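Local coordinates for protein precorrin-6Y C5,15-methyltransferase (Decarboxylating) (Geobacter metallireducens, PDB 3E05) that probably methylates a precorrin intermediate of cobalamin biosynthesis with S-adenosylmethionine, this chain being the C-terminal domain of the precorrin-6Y C5,15-methyltransferase, at residues I23-L36 / S51-P63. Sequence-based numbering, arbitrary orientation.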
loop_
_atom_site.group_PDB
_atom_site.type_symbol
_atom_site.label_atom_id
_atom_site.label_comp_id
_atom_site.label_asym_id
_atom_site.label_seq_id
_atom_site.Cartn_x
_atom_site.Cartn_y
_atom_site.Cartn_z
ATOM N N ILE D 23 -2.597 10.301 17.711
ATOM C CA ILE D 23 -1.494 9.393 18.040
ATOM C C ILE D 23 -0.660 8.977 16.807
ATOM O O ILE D 23 -1.186 8.853 15.681
ATOM C CB ILE D 23 -2.000 8.148 18.844
ATOM C CG1 ILE D 23 -0.896 7.588 19.742
ATOM C CG2 ILE D 23 -2.577 7.044 17.920
ATOM C CD1 ILE D 23 -1.322 6.378 20.521
ATOM N N THR D 24 0.647 8.823 17.022
ATOM C CA THR D 24 1.522 8.136 16.068
ATOM C C THR D 24 1.239 6.670 16.338
ATOM O O THR D 24 1.594 6.149 17.400
ATOM C CB THR D 24 3.008 8.474 16.327
ATOM O OG1 THR D 24 3.186 9.885 16.234
ATOM C CG2 THR D 24 3.918 7.804 15.317
ATOM N N LYS D 25 0.563 6.019 15.400
ATOM C CA LYS D 25 0.089 4.644 15.596
ATOM C C LYS D 25 1.278 3.704 15.704
ATOM O O LYS D 25 2.343 4.008 15.195
ATOM C CB LYS D 25 -0.831 4.232 14.454
ATOM C CG LYS D 25 -2.061 5.152 14.304
ATOM C CD LYS D 25 -3.161 4.497 13.495
ATOM C CE LYS D 25 -4.142 5.536 13.001
ATOM N NZ LYS D 25 -4.937 6.058 14.137
ATOM N N GLN D 26 1.068 2.559 16.352
ATOM C CA GLN D 26 2.139 1.682 16.825
ATOM C C GLN D 26 3.199 1.237 15.803
ATOM O O GLN D 26 4.397 1.342 16.075
ATOM C CB GLN D 26 1.496 0.470 17.500
ATOM C CG GLN D 26 2.451 -0.545 18.064
ATOM C CD GLN D 26 1.862 -1.927 17.996
ATOM O OE1 GLN D 26 2.287 -2.748 17.195
ATOM N NE2 GLN D 26 0.847 -2.181 18.813
ATOM N N GLU D 27 2.755 0.745 14.643
ATOM C CA GLU D 27 3.636 0.291 13.572
ATOM C C GLU D 27 4.546 1.395 13.044
ATOM O O GLU D 27 5.783 1.225 12.988
ATOM C CB GLU D 27 2.812 -0.338 12.449
ATOM C CG GLU D 27 1.951 -1.546 12.905
ATOM C CD GLU D 27 0.612 -1.170 13.540
ATOM O OE1 GLU D 27 0.225 0.031 13.606
ATOM O OE2 GLU D 27 -0.063 -2.105 14.003
ATOM N N VAL D 28 3.928 2.528 12.706
ATOM C CA VAL D 28 4.608 3.724 12.213
ATOM C C VAL D 28 5.546 4.299 13.300
ATOM O O VAL D 28 6.634 4.745 13.004
ATOM C CB VAL D 28 3.575 4.765 11.700
ATOM C CG1 VAL D 28 4.162 6.166 11.655
ATOM C CG2 VAL D 28 3.070 4.362 10.312
ATOM N N ARG D 29 5.119 4.234 14.551
ATOM C CA ARG D 29 5.957 4.632 15.679
ATOM C C ARG D 29 7.264 3.832 15.700
ATOM O O ARG D 29 8.313 4.398 15.844
ATOM C CB ARG D 29 5.198 4.435 16.993
ATOM C CG ARG D 29 5.793 5.160 18.192
ATOM C CD ARG D 29 5.035 4.765 19.461
ATOM N NE ARG D 29 3.589 4.940 19.326
ATOM C CZ ARG D 29 2.675 4.095 19.810
ATOM N NH1 ARG D 29 3.044 3.004 20.468
ATOM N NH2 ARG D 29 1.380 4.331 19.628
ATOM N N ALA D 30 7.168 2.512 15.578
ATOM C CA ALA D 30 8.345 1.630 15.545
ATOM C C ALA D 30 9.289 2.009 14.404
ATOM O O ALA D 30 10.481 2.179 14.626
ATOM C CB ALA D 30 7.930 0.178 15.426
ATOM N N VAL D 31 8.748 2.184 13.192
ATOM C CA VAL D 31 9.574 2.606 12.042
ATOM C C VAL D 31 10.226 3.983 12.301
ATOM O O VAL D 31 11.403 4.185 11.993
ATOM C CB VAL D 31 8.739 2.680 10.723
ATOM C CG1 VAL D 31 9.642 3.001 9.530
ATOM C CG2 VAL D 31 7.994 1.364 10.475
ATOM N N THR D 32 9.466 4.893 12.892
ATOM C CA THR D 32 9.964 6.254 13.239
ATOM C C THR D 32 11.171 6.172 14.196
ATOM O O THR D 32 12.220 6.794 13.949
ATOM C CB THR D 32 8.831 7.105 13.845
ATOM O OG1 THR D 32 7.809 7.296 12.870
ATOM C CG2 THR D 32 9.312 8.478 14.329
ATOM N N LEU D 33 11.034 5.363 15.240
ATOM C CA LEU D 33 12.111 5.134 16.227
ATOM C C LEU D 33 13.344 4.496 15.596
ATOM O O LEU D 33 14.455 4.908 15.884
ATOM C CB LEU D 33 11.586 4.278 17.375
ATOM C CG LEU D 33 10.568 5.002 18.266
ATOM C CD1 LEU D 33 9.805 3.995 19.064
ATOM C CD2 LEU D 33 11.217 6.082 19.130
ATOM N N SER D 34 13.128 3.513 14.714
ATOM C CA SER D 34 14.167 2.948 13.853
ATOM C C SER D 34 14.911 4.021 13.054
ATOM O O SER D 34 16.138 4.082 13.089
ATOM C CB SER D 34 13.547 1.926 12.884
ATOM O OG SER D 34 14.486 0.959 12.477
ATOM N N LYS D 35 14.155 4.871 12.368
ATOM C CA LYS D 35 14.724 5.930 11.533
ATOM C C LYS D 35 15.483 6.973 12.378
ATOM O O LYS D 35 16.438 7.597 11.905
ATOM C CB LYS D 35 13.629 6.619 10.696
ATOM C CG LYS D 35 12.986 5.734 9.574
ATOM C CD LYS D 35 14.002 5.181 8.573
ATOM C CE LYS D 35 13.303 4.252 7.564
ATOM N NZ LYS D 35 14.235 3.746 6.557
ATOM N N LEU D 36 15.064 7.146 13.629
ATOM C CA LEU D 36 15.760 8.070 14.538
ATOM C C LEU D 36 17.168 7.617 14.960
ATOM O O LEU D 36 17.919 8.422 15.509
ATOM C CB LEU D 36 14.912 8.371 15.766
ATOM C CG LEU D 36 13.810 9.424 15.568
ATOM C CD1 LEU D 36 12.726 9.288 16.611
ATOM C CD2 LEU D 36 14.427 10.839 15.608
ATOM N N SER D 51 0.413 12.942 22.101
ATOM C CA SER D 51 0.214 12.090 23.273
ATOM C C SER D 51 1.538 11.593 23.853
ATOM O O SER D 51 1.564 10.857 24.851
ATOM C CB SER D 51 -0.688 10.922 22.909
ATOM O OG SER D 51 -1.978 11.429 22.605
ATOM N N ALA D 52 2.621 12.017 23.211
ATOM C CA ALA D 52 3.997 11.686 23.586
ATOM C C ALA D 52 4.363 10.214 23.448
ATOM O O ALA D 52 5.333 9.770 24.052
ATOM C CB ALA D 52 4.375 12.254 25.004
ATOM N N SER D 53 3.641 9.476 22.597
ATOM C CA SER D 53 3.916 8.045 22.410
ATOM C C SER D 53 5.314 7.781 21.846
ATOM O O SER D 53 5.955 6.797 22.218
ATOM C CB SER D 53 2.835 7.371 21.555
ATOM O OG SER D 53 2.916 7.783 20.204
ATOM N N VAL D 54 5.784 8.662 20.961
ATOM C CA VAL D 54 7.139 8.574 20.408
ATOM C C VAL D 54 8.155 8.810 21.517
ATOM O O VAL D 54 9.063 8.004 21.701
ATOM C CB VAL D 54 7.366 9.568 19.244
ATOM C CG1 VAL D 54 8.798 9.459 18.674
ATOM C CG2 VAL D 54 6.305 9.333 18.133
ATOM N N SER D 55 7.971 9.897 22.262
ATOM C CA SER D 55 8.821 10.230 23.422
ATOM C C SER D 55 8.897 9.090 24.422
ATOM O O SER D 55 9.976 8.780 24.925
ATOM C CB SER D 55 8.270 11.461 24.137
ATOM O OG SER D 55 8.755 12.631 23.531
ATOM N N ILE D 56 7.758 8.456 24.677
ATOM C CA ILE D 56 7.669 7.411 25.701
ATOM C C ILE D 56 8.416 6.137 25.298
ATOM O O ILE D 56 9.211 5.606 26.073
ATOM C CB ILE D 56 6.204 7.137 26.095
ATOM C CG1 ILE D 56 5.686 8.281 26.974
ATOM C CG2 ILE D 56 6.043 5.802 26.803
ATOM C CD1 ILE D 56 4.191 8.259 27.162
ATOM N N GLU D 57 8.189 5.653 24.080
ATOM C CA GLU D 57 8.959 4.493 23.598
ATOM C C GLU D 57 10.455 4.790 23.341
ATOM O O GLU D 57 11.314 3.948 23.609
ATOM C CB GLU D 57 8.250 3.815 22.407
ATOM C CG GLU D 57 6.965 3.097 22.834
ATOM C CD GLU D 57 6.329 2.293 21.735
ATOM O OE1 GLU D 57 6.906 2.216 20.631
ATOM O OE2 GLU D 57 5.236 1.743 21.964
ATOM N N ALA D 58 10.763 6.005 22.882
ATOM C CA ALA D 58 12.152 6.485 22.790
ATOM C C ALA D 58 12.873 6.422 24.143
ATOM O O ALA D 58 14.056 6.067 24.207
ATOM C CB ALA D 58 12.187 7.894 22.293
ATOM N N SER D 59 12.146 6.787 25.200
ATOM C CA SER D 59 12.678 6.794 26.560
ATOM C C SER D 59 12.977 5.383 27.055
ATOM O O SER D 59 13.912 5.181 27.834
ATOM C CB SER D 59 11.737 7.546 27.505
ATOM O OG SER D 59 10.698 6.715 27.981
ATOM N N ASN D 60 12.198 4.406 26.587
ATOM C CA ASN D 60 12.471 3.008 26.887
ATOM C C ASN D 60 13.757 2.529 26.213
ATOM O O ASN D 60 14.493 1.695 26.770
ATOM C CB ASN D 60 11.295 2.132 26.475
ATOM C CG ASN D 60 10.093 2.290 27.383
ATOM O OD1 ASN D 60 10.188 2.832 28.484
ATOM N ND2 ASN D 60 8.953 1.793 26.930
ATOM N N LEU D 61 14.030 3.081 25.028
ATOM C CA LEU D 61 15.207 2.727 24.227
ATOM C C LEU D 61 16.451 3.482 24.664
ATOM O O LEU D 61 17.578 3.057 24.371
ATOM C CB LEU D 61 14.967 3.021 22.742
ATOM C CG LEU D 61 13.860 2.296 21.963
ATOM C CD1 LEU D 61 13.701 2.904 20.568
ATOM C CD2 LEU D 61 14.168 0.860 21.844
ATOM N N MET D 62 16.246 4.623 25.328
ATOM C CA MET D 62 17.339 5.410 25.880
ATOM C C MET D 62 17.087 5.684 27.365
ATOM O O MET D 62 16.747 6.814 27.720
ATOM C CB MET D 62 17.491 6.748 25.143
ATOM C CG MET D 62 17.725 6.654 23.652
ATOM S SD MET D 62 18.046 8.253 22.879
ATOM C CE MET D 62 16.538 9.145 23.215
ATOM N N PRO D 63 17.268 4.668 28.241
ATOM C CA PRO D 63 16.943 4.850 29.669
ATOM C C PRO D 63 17.754 5.957 30.340
ATOM O O PRO D 63 17.260 6.628 31.259
ATOM C CB PRO D 63 17.303 3.495 30.298
ATOM C CG PRO D 63 17.406 2.537 29.165
ATOM C CD PRO D 63 17.804 3.322 27.968
HETATM O O HOH W 1 5.950 0.795 18.401
#
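Two helices of the Rossmann-like methyltransferase domain, 26-35 and 53-61, pack at -55° through a salt bridge between R29 and E57 and a leucine knob, L33. R29 reaches over with CG anti to its own backbone N (chi1 -164°), then bends at chi3, bringing NH1 2.9 Å from E57 OE2. The carboxylate lies at the guanidinium edge but is turned 81° from its plane, and OE2 is met from above the carboxylate plane. S53 CB lies against one guanidinium face, 3.4 Å from R29 NE. R29 NH2 donates to T24 O (2.9 Å) and pairs with D13; NH1 reaches I11 O, and I11 N donates to E57 OE2. A water bridges E57 OE1 and Q26 O. Farther along, L33 sits among V54, E57, A58 and L61, with CD1 3.7 Å from E57 CB and CD2 3.8 Å from A58 CB. Near the start of helix 53-61, V54 CG2 packs on T24 OG1 at 3.7 Å. With E57 cut back to an alanine, R29 NH1 is likely to lose its carboxylate mate, and I11 N and the bridging water an acceptor each. Paired with two carboxylates, the buried guanidinium, in the conformer described, is likely to stay charged.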